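Local coordinates for protein carbohydrate oxidase (Microdochium nivale, PDB 3RJA) that oxidises the C1 hydroxyl of mono-, oligo- and polysaccharides to the lactone with a covalently attached FAD, reducing molecular oxygen to hydrogen peroxide, at residues A[91-95]-A[114-119]; A[131-135]-A[308-314]; A[137-142]-A[199-203]. All coordinates share one frame; numbering follows the deposited sequence.

Interaction 3 and interaction 2 are buried contacts beside the FAD, whereas interaction 1 is partly buried and lies farther from the centre of the chain. Interactions 1 and 3 reach the same antiparallel sheet: interaction 1 sets the helix 112-123 against the strand 94-98, and interaction 3 sets the helix 137-142 against the strand 196-206 of that sheet; Leu115 and Phe141 pack where the two helices meet. Interactions 1 and 2 share a zinc ion, bound by His114 in one and Asp309 in the other. The chemistry changes with depth: metal and water at the outer site, loop against loop around a flavinylated cysteine, and indole packing with one straight hydrogen bond in the interior.

Interaction 1. Residues A[91-95]-A[114-119]; sequences MIDVI and HLATVL. With ZN (zinc ion), chain D.
Ile92 and Val94 face the helix 114-119 at two points, their CA atoms 7.9 Å from that of His114 and 7.3 Å from that of Val118. Around His114 the contact is polar. The ring presents its edge to Ile92, and NE2 shares its single N-H between Ile92 O, 2.8 Å away in a bent bond, and a water that in turn donates to Asp93 OD1 at 2.7 Å. Both acceptors lie at the ring edge in its plane, and the hydrogen is bifurcated, which is why each bond is weak. With CG anti to the backbone N (chi1 171°), the imidazole swings across to Ile92 while its other nitrogen, ND1, binds the zinc ion at 2.0 Å. A histidine suits this place because its two nitrogens serve metal and carbonyl at once; the metal would probably polarise the ring and make NE2 a better donor. Val118 CG2 lies over one face of the imidazole, near its rim. One helical turn on, at Val118, the contact is apolar: Val94 CG2 meets Val118 CG1 at 3.7 Å, with Leu115 CD1 and Leu119 CD2 slightly farther off, so a compact beta-branched residue fits among three aliphatic neighbours. Asp309 and two waters complete the zinc site. Leu115 and Leu119 also rest on the strand 103-106, which pairs with the strand 94-98, and Leu119 touches the strand 196-206.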
# COMPACT_ATOMS: atom_id res chain seq x y z
N MET A 91 9.19 12.82 -11.85
CA MET A 91 7.98 13.64 -11.99
C MET A 91 7.31 13.75 -10.61
O MET A 91 6.49 12.91 -10.22
CB MET A 91 7.02 13.04 -13.02
CG MET A 91 7.62 12.88 -14.44
SD MET A 91 6.55 11.84 -15.45
CE MET A 91 5.24 13.04 -15.74
N ILE A 92 7.68 14.78 -9.87
CA ILE A 92 7.43 14.81 -8.45
C ILE A 92 6.57 15.98 -7.96
O ILE A 92 6.35 16.11 -6.77
CB ILE A 92 8.79 14.85 -7.65
CG1 ILE A 92 9.60 16.10 -8.00
CG2 ILE A 92 9.59 13.56 -7.89
CD1 ILE A 92 10.81 16.36 -7.04
N ASP A 93 6.11 16.83 -8.87
CA ASP A 93 5.49 18.09 -8.42
C ASP A 93 4.03 17.97 -8.05
O ASP A 93 3.27 17.24 -8.69
CB ASP A 93 5.58 19.12 -9.53
CG ASP A 93 7.02 19.50 -9.85
OD1 ASP A 93 7.90 19.32 -9.00
OD2 ASP A 93 7.25 19.97 -10.97
N VAL A 94 3.65 18.73 -7.03
CA VAL A 94 2.28 19.24 -6.92
C VAL A 94 2.12 20.34 -7.98
O VAL A 94 2.66 21.46 -7.85
CB VAL A 94 1.97 19.73 -5.51
CG1 VAL A 94 0.57 20.32 -5.46
CG2 VAL A 94 2.15 18.56 -4.50
N ILE A 95 1.43 19.97 -9.05
CA ILE A 95 1.26 20.81 -10.25
C ILE A 95 0.41 22.04 -9.95
O ILE A 95 0.71 23.13 -10.42
CB ILE A 95 0.57 20.03 -11.40
CG1 ILE A 95 1.38 18.77 -11.77
CG2 ILE A 95 0.41 20.91 -12.65
CD1 ILE A 95 0.54 17.69 -12.53
N HIS A 114 7.35 13.34 0.26
CA HIS A 114 7.44 14.58 -0.52
C HIS A 114 6.06 15.23 -0.73
O HIS A 114 5.89 16.44 -0.53
CB HIS A 114 8.16 14.31 -1.85
CG HIS A 114 8.13 15.45 -2.82
ND1 HIS A 114 8.88 16.60 -2.65
CD2 HIS A 114 7.45 15.62 -3.98
CE1 HIS A 114 8.67 17.42 -3.66
NE2 HIS A 114 7.79 16.86 -4.47
N LEU A 115 5.08 14.42 -1.13
CA LEU A 115 3.68 14.85 -1.23
C LEU A 115 3.26 15.53 0.08
O LEU A 115 2.74 16.66 0.06
CB LEU A 115 2.77 13.64 -1.51
CG LEU A 115 1.27 13.93 -1.44
CD1 LEU A 115 0.88 14.94 -2.56
CD2 LEU A 115 0.44 12.61 -1.53
N ALA A 116 3.51 14.87 1.20
CA ALA A 116 3.06 15.40 2.50
C ALA A 116 3.79 16.69 2.83
O ALA A 116 3.19 17.62 3.38
CB ALA A 116 3.25 14.40 3.60
N THR A 117 5.08 16.74 2.53
CA THR A 117 5.87 17.95 2.82
C THR A 117 5.37 19.17 2.05
O THR A 117 5.15 20.22 2.65
CB THR A 117 7.36 17.74 2.53
OG1 THR A 117 7.85 16.74 3.42
CG2 THR A 117 8.13 19.05 2.80
N VAL A 118 5.19 19.00 0.74
CA VAL A 118 4.73 20.08 -0.14
C VAL A 118 3.33 20.53 0.25
O VAL A 118 3.11 21.72 0.44
CB VAL A 118 4.81 19.71 -1.66
CG1 VAL A 118 4.29 20.88 -2.55
CG2 VAL A 118 6.24 19.37 -2.07
N LEU A 119 2.40 19.60 0.42
CA LEU A 119 1.04 19.99 0.80
C LEU A 119 0.99 20.69 2.17
O LEU A 119 0.25 21.66 2.35
CB LEU A 119 0.08 18.78 0.81
CG LEU A 119 -0.37 18.10 -0.49
CD1 LEU A 119 -1.32 16.92 -0.13
CD2 LEU A 119 -1.06 19.07 -1.51
ZN ZN D . 10.20 17.67 -1.59
O HOH W 1 8.06 19.06 -6.28
O HOH W 2 9.42 19.60 -0.98
O HOH W 3 12.08 17.89 -2.45

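Interaction 2. Residues A[131-135]-A[308-314]; sequences TCPGV and VDFITPQ. With ZN (zinc ion), chain D; FAD (flavin-adenine dinucleotide), chain B.
The flavin attachment site is backed here by a second loop: Pro133 and Gly134, next to the flavin-bearing Cys132, pack against Val308, Phe310 and Gln314. Cys132 SG is covalently joined to FAD C6 at 1.8 Å, and Thr131 N donates a hydrogen bond to FAD O4. From Cys132 to Val135 the chain makes a type I beta turn, for which proline, with its fixed phi, is well suited. Pro133 lies alongside Phe310, its CB 3.6 Å from CD1 in an oblique approach to the ring, and the same CB meets Val308 O at 3.3 Å. Gly134 N donates to Gln314 OE1 at 3.1 Å with an N-H...O angle of 145°, arriving in the carbonyl plane on a lone pair of the amide. Gln314 CG stands between its own backbone N and carbonyl carbon (chi1 40°), and beyond it the chain is extended, which carries the amide across Pro133 to the turn. CG runs so close to Gly134 that a beta carbon there would clash with it. The other amide atom, NE2, sits 3.3 Å from the flavin methyl C7M. Replacing Gln314 with an alanine would probably leave Gly134 N without its acceptor and open a gap beside the flavin methyl. Val135 CG2 packs on the flavin at C8, 3.4 Å away, while Asp309 points away from the turn and grips the zinc ion through both carboxylate oxygens. The bound substrate analogue touches Thr131 and Cys132. A cysteine bonded to flavin C6 is characteristic of the bicovalently flavinylated oxidases of the berberine bridge enzyme family.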
# COMPACT_ATOMS: atom_id res chain seq x y z
N THR A 131 2.69 5.42 5.85
CA THR A 131 3.68 6.03 6.73
C THR A 131 5.08 6.10 6.13
O THR A 131 5.90 6.86 6.63
CB THR A 131 3.83 5.23 8.04
OG1 THR A 131 4.18 3.88 7.71
CG2 THR A 131 2.54 5.24 8.86
N CYS A 132 5.39 5.27 5.14
CA CYS A 132 6.75 5.20 4.62
C CYS A 132 7.02 6.37 3.65
O CYS A 132 6.32 6.52 2.65
CB CYS A 132 6.96 3.84 3.93
SG CYS A 132 6.58 2.39 4.99
N PRO A 133 8.03 7.21 3.94
CA PRO A 133 8.18 8.43 3.11
C PRO A 133 8.60 8.20 1.63
O PRO A 133 8.29 9.03 0.79
CB PRO A 133 9.21 9.26 3.88
CG PRO A 133 9.99 8.25 4.70
CD PRO A 133 9.01 7.14 5.04
N GLY A 134 9.26 7.07 1.34
CA GLY A 134 9.70 6.74 -0.03
C GLY A 134 8.69 6.05 -0.94
O GLY A 134 8.91 5.94 -2.15
N VAL A 135 7.56 5.61 -0.37
CA VAL A 135 6.50 5.00 -1.17
C VAL A 135 6.02 5.96 -2.27
O VAL A 135 5.83 7.15 -2.03
CB VAL A 135 5.34 4.50 -0.27
CG1 VAL A 135 4.11 4.10 -1.10
CG2 VAL A 135 5.83 3.29 0.53
N VAL A 308 11.49 13.21 6.08
CA VAL A 308 10.41 12.65 5.26
C VAL A 308 10.37 13.09 3.82
O VAL A 308 9.76 12.40 3.00
CB VAL A 308 9.02 12.85 5.88
CG1 VAL A 308 8.97 12.23 7.31
CG2 VAL A 308 8.62 14.29 5.90
N ASP A 309 10.99 14.23 3.49
CA ASP A 309 10.90 14.71 2.11
C ASP A 309 11.84 13.92 1.19
O ASP A 309 12.95 14.37 0.88
CB ASP A 309 11.15 16.23 2.04
CG ASP A 309 10.82 16.82 0.66
OD1 ASP A 309 10.22 16.15 -0.20
OD2 ASP A 309 11.17 17.98 0.43
N PHE A 310 11.38 12.74 0.77
CA PHE A 310 12.14 11.87 -0.13
C PHE A 310 11.87 12.18 -1.59
O PHE A 310 10.71 12.19 -2.03
CB PHE A 310 11.84 10.40 0.16
CG PHE A 310 12.68 9.80 1.27
CD1 PHE A 310 12.47 10.17 2.58
CD2 PHE A 310 13.67 8.87 0.98
CE1 PHE A 310 13.25 9.61 3.62
CE2 PHE A 310 14.45 8.31 2.01
CZ PHE A 310 14.22 8.68 3.33
N ILE A 311 12.94 12.45 -2.32
CA ILE A 311 12.88 12.57 -3.79
C ILE A 311 13.82 11.54 -4.46
O ILE A 311 14.05 11.59 -5.67
CB ILE A 311 13.22 14.01 -4.25
CG1 ILE A 311 14.61 14.43 -3.77
CG2 ILE A 311 12.12 15.01 -3.76
CD1 ILE A 311 15.16 15.72 -4.48
N THR A 312 14.35 10.64 -3.64
CA THR A 312 15.20 9.51 -4.02
C THR A 312 14.61 8.25 -3.35
O THR A 312 13.78 8.38 -2.45
CB THR A 312 16.63 9.66 -3.43
OG1 THR A 312 16.52 10.00 -2.05
CG2 THR A 312 17.39 10.75 -4.15
N PRO A 313 15.05 7.04 -3.76
CA PRO A 313 14.58 5.78 -3.14
C PRO A 313 14.99 5.69 -1.66
O PRO A 313 16.00 6.27 -1.31
CB PRO A 313 15.32 4.69 -3.92
CG PRO A 313 15.75 5.33 -5.22
CD PRO A 313 16.00 6.78 -4.87
N GLN A 314 14.27 4.94 -0.82
CA GLN A 314 14.81 4.63 0.49
C GLN A 314 15.75 3.43 0.39
O GLN A 314 15.84 2.81 -0.68
CB GLN A 314 13.74 4.49 1.60
CG GLN A 314 12.44 3.79 1.27
CD GLN A 314 11.50 3.75 2.49
OE1 GLN A 314 10.55 4.56 2.63
NE2 GLN A 314 11.78 2.82 3.38
ZN ZN D . 10.20 17.67 -1.59
PA FAD B . 5.75 0.62 -7.66
O1A FAD B . 6.44 1.72 -8.43
O2A FAD B . 6.58 -0.61 -7.43
O5B FAD B . 4.40 0.21 -8.43
C5B FAD B . 3.44 -0.61 -7.78
C4B FAD B . 2.40 -1.06 -8.82
O4B FAD B . 1.69 0.08 -9.30
C3B FAD B . 3.02 -1.73 -10.04
O3B FAD B . 2.07 -2.65 -10.59
C2B FAD B . 3.16 -0.55 -10.99
O2B FAD B . 3.27 -0.86 -12.36
C1B FAD B . 1.88 0.21 -10.68
N9A FAD B . 2.05 1.63 -11.00
C8A FAD B . 3.10 2.47 -10.65
N7A FAD B . 2.82 3.70 -11.17
C5A FAD B . 1.64 3.64 -11.81
C6A FAD B . 0.91 4.61 -12.51
N6A FAD B . 1.37 5.88 -12.62
N1A FAD B . -0.31 4.23 -13.05
C2A FAD B . -0.77 2.93 -12.94
N3A FAD B . -0.03 1.96 -12.29
C4A FAD B . 1.15 2.34 -11.72
N1 FAD B . 1.14 0.22 2.17
C2 FAD B . 0.06 0.76 2.89
O2 FAD B . -1.10 0.64 2.49
N3 FAD B . 0.36 1.48 4.04
C4 FAD B . 1.64 1.81 4.47
O4 FAD B . 1.82 2.56 5.45
C4X FAD B . 2.75 1.17 3.70
N5 FAD B . 4.01 1.40 4.04
C5X FAD B . 5.06 0.92 3.29
C6 FAD B . 6.40 1.26 3.62
C7 FAD B . 7.45 0.89 2.80
C7M FAD B . 8.90 1.25 3.17
C8 FAD B . 7.16 0.28 1.55
C8M FAD B . 8.28 -0.12 0.61
C9 FAD B . 5.87 -0.12 1.25
C9A FAD B . 4.79 0.21 2.10
N10 FAD B . 3.44 -0.05 1.75
C10 FAD B . 2.40 0.34 2.58
C1' FAD B . 3.15 -0.81 0.49
C2' FAD B . 2.84 0.14 -0.65
O2' FAD B . 1.53 0.68 -0.47
C3' FAD B . 2.85 -0.60 -1.97
O3' FAD B . 4.07 -1.30 -2.12
C4' FAD B . 2.63 0.38 -3.13
O4' FAD B . 2.07 -0.30 -4.21
C5' FAD B . 3.93 1.09 -3.53
O5' FAD B . 3.67 1.99 -4.57
P FAD B . 4.90 2.46 -5.52
O1P FAD B . 4.44 3.50 -6.49
O2P FAD B . 6.07 2.92 -4.65
O3P FAD B . 5.26 1.05 -6.19
O HOH W 2 9.42 19.60 -0.98
O HOH W 3 12.08 17.89 -2.45

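Interaction 3. Residues A[137-142]-A[199-203]; sequences ISGHFA and VWKLA. With FAD (flavin-adenine dinucleotide), chain B.
Trp200 is the large bump, its indole lodged in a groove of the helix 137-142 between Ile137 and Ser138 and, a turn later, Phe141 and Ala142. Phe141 CB sits over the six-membered ring, 4.1 Å from its centroid and 14° off the normal, a CH-pi contact. At the ring's edge NE1 donates a nearly straight hydrogen bond to Ser138 OG, 3.0 Å and 165°, with the oxygen close to the indole plane; a small hydroxyl suits this spot, since OG accepts from the indole N-H and donates to the carbonyl O of Pro108. The rim atom CH2 fits against Ala142 CB at 3.9 Å, where a methyl lets the indole come close. A helix laid on an antiparallel sheet, at 53° to the strand and with the cofactor on its other side, is consistent with the FAD-binding fold of the oxygen-dependent FAD-linked oxidoreductases: there Gly139 N reaches the FAD phosphate, where a beta carbon would clash, and His140 ND1 is hydrogen-bonded to FAD O2'. The extended Ile137 chain puts CD1 between the indole and Leu202, 3.8 Å from Trp200 CD1 and 3.9 Å from Leu202 CD1, which it meets tip to tip; Leu202 presses both methyls against Phe141 CE2.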
# COMPACT_ATOMS: atom_id res chain seq x y z
N ILE A 137 3.38 7.67 -4.78
CA ILE A 137 1.97 8.00 -4.87
C ILE A 137 1.17 7.03 -5.77
O ILE A 137 0.05 6.64 -5.42
CB ILE A 137 1.76 9.47 -5.33
CG1 ILE A 137 0.31 9.91 -5.13
CG2 ILE A 137 2.23 9.73 -6.77
CD1 ILE A 137 0.02 11.32 -5.64
N SER A 138 1.74 6.61 -6.92
CA SER A 138 0.91 5.89 -7.90
C SER A 138 0.58 4.47 -7.49
O SER A 138 -0.57 4.12 -7.48
CB SER A 138 1.46 5.94 -9.33
OG SER A 138 1.56 7.28 -9.75
N GLY A 139 1.59 3.64 -7.16
CA GLY A 139 1.29 2.29 -6.66
C GLY A 139 0.41 2.29 -5.42
O GLY A 139 -0.49 1.46 -5.27
N HIS A 140 0.67 3.23 -4.52
CA HIS A 140 -0.01 3.32 -3.23
C HIS A 140 -1.49 3.66 -3.41
O HIS A 140 -2.37 2.91 -2.96
CB HIS A 140 0.67 4.39 -2.36
CG HIS A 140 0.22 4.41 -0.92
ND1 HIS A 140 0.57 3.42 -0.02
CD2 HIS A 140 -0.46 5.35 -0.21
CE1 HIS A 140 0.10 3.74 1.18
NE2 HIS A 140 -0.55 4.90 1.08
N PHE A 141 -1.76 4.79 -4.07
CA PHE A 141 -3.13 5.26 -4.24
C PHE A 141 -3.95 4.36 -5.18
O PHE A 141 -5.16 4.22 -5.01
CB PHE A 141 -3.14 6.71 -4.78
CG PHE A 141 -2.83 7.78 -3.73
CD1 PHE A 141 -1.60 7.80 -3.04
CD2 PHE A 141 -3.77 8.78 -3.47
CE1 PHE A 141 -1.33 8.81 -2.11
CE2 PHE A 141 -3.52 9.79 -2.53
CZ PHE A 141 -2.28 9.81 -1.86
N ALA A 142 -3.31 3.74 -6.17
CA ALA A 142 -4.05 2.94 -7.16
C ALA A 142 -4.67 1.69 -6.55
O ALA A 142 -5.55 1.07 -7.18
CB ALA A 142 -3.14 2.56 -8.34
N VAL A 199 -1.61 12.07 -13.99
CA VAL A 199 -1.90 13.11 -12.98
C VAL A 199 -2.92 12.53 -12.00
O VAL A 199 -3.95 11.95 -12.42
CB VAL A 199 -2.50 14.41 -13.60
CG1 VAL A 199 -2.76 15.49 -12.53
CG2 VAL A 199 -1.61 14.98 -14.73
N TRP A 200 -2.65 12.68 -10.70
CA TRP A 200 -3.66 12.38 -9.66
C TRP A 200 -4.36 13.66 -9.23
O TRP A 200 -3.70 14.66 -8.94
CB TRP A 200 -3.03 11.74 -8.42
CG TRP A 200 -2.42 10.40 -8.71
CD1 TRP A 200 -1.12 10.14 -9.11
CD2 TRP A 200 -3.09 9.14 -8.67
NE1 TRP A 200 -0.97 8.78 -9.33
CE2 TRP A 200 -2.15 8.15 -9.05
CE3 TRP A 200 -4.40 8.75 -8.34
CZ2 TRP A 200 -2.50 6.78 -9.12
CZ3 TRP A 200 -4.73 7.41 -8.40
CH2 TRP A 200 -3.79 6.43 -8.79
N LYS A 201 -5.69 13.64 -9.15
CA LYS A 201 -6.42 14.82 -8.64
C LYS A 201 -7.01 14.47 -7.29
O LYS A 201 -7.83 13.56 -7.16
CB LYS A 201 -7.45 15.32 -9.67
CG LYS A 201 -6.84 15.45 -11.08
CD LYS A 201 -7.86 15.83 -12.11
CE LYS A 201 -7.29 15.80 -13.54
NZ LYS A 201 -8.46 15.69 -14.53
N LEU A 202 -6.57 15.19 -6.27
CA LEU A 202 -6.74 14.70 -4.89
C LEU A 202 -7.39 15.72 -3.99
O LEU A 202 -6.89 16.85 -3.89
CB LEU A 202 -5.37 14.34 -4.28
CG LEU A 202 -4.49 13.31 -5.03
CD1 LEU A 202 -3.14 13.07 -4.28
CD2 LEU A 202 -5.24 11.99 -5.23
N ALA A 203 -8.47 15.32 -3.30
CA ALA A 203 -9.08 16.16 -2.26
C ALA A 203 -8.16 16.15 -1.06
O ALA A 203 -7.61 15.10 -0.71
CB ALA A 203 -10.48 15.59 -1.84
PA FAD B . 5.75 0.62 -7.66
O1A FAD B . 6.44 1.72 -8.43
O2A FAD B . 6.58 -0.61 -7.43
O5B FAD B . 4.40 0.21 -8.43
C5B FAD B . 3.44 -0.61 -7.78
C4B FAD B . 2.40 -1.06 -8.82
O4B FAD B . 1.69 0.08 -9.30
C3B FAD B . 3.02 -1.73 -10.04
O3B FAD B . 2.07 -2.65 -10.59
C2B FAD B . 3.16 -0.55 -10.99
O2B FAD B . 3.27 -0.86 -12.36
C1B FAD B . 1.88 0.21 -10.68
N9A FAD B . 2.05 1.63 -11.00
C8A FAD B . 3.10 2.47 -10.65
N7A FAD B . 2.82 3.70 -11.17
C5A FAD B . 1.64 3.64 -11.81
C6A FAD B . 0.91 4.61 -12.51
N6A FAD B . 1.37 5.88 -12.62
N1A FAD B . -0.31 4.23 -13.05
C2A FAD B . -0.77 2.93 -12.94
N3A FAD B . -0.03 1.96 -12.29
C4A FAD B . 1.15 2.34 -11.72
N1 FAD B . 1.14 0.22 2.17
C2 FAD B . 0.06 0.76 2.89
O2 FAD B . -1.10 0.64 2.49
N3 FAD B . 0.36 1.48 4.04
C4 FAD B . 1.64 1.81 4.47
O4 FAD B . 1.82 2.56 5.45
C4X FAD B . 2.75 1.17 3.70
N5 FAD B . 4.01 1.40 4.04
C5X FAD B . 5.06 0.92 3.29
C6 FAD B . 6.40 1.26 3.62
C7 FAD B . 7.45 0.89 2.80
C7M FAD B . 8.90 1.25 3.17
C8 FAD B . 7.16 0.28 1.55
C8M FAD B . 8.28 -0.12 0.61
C9 FAD B . 5.87 -0.12 1.25
C9A FAD B . 4.79 0.21 2.10
N10 FAD B . 3.44 -0.05 1.75
C10 FAD B . 2.40 0.34 2.58
C1' FAD B . 3.15 -0.81 0.49
C2' FAD B . 2.84 0.14 -0.65
O2' FAD B . 1.53 0.68 -0.47
C3' FAD B . 2.85 -0.60 -1.97
O3' FAD B . 4.07 -1.30 -2.12
C4' FAD B . 2.63 0.38 -3.13
O4' FAD B . 2.07 -0.30 -4.21
C5' FAD B . 3.93 1.09 -3.53
O5' FAD B . 3.67 1.99 -4.57
P FAD B . 4.90 2.46 -5.52
O1P FAD B . 4.44 3.50 -6.49
O2P FAD B . 6.07 2.92 -4.65
O3P FAD B . 5.26 1.05 -6.19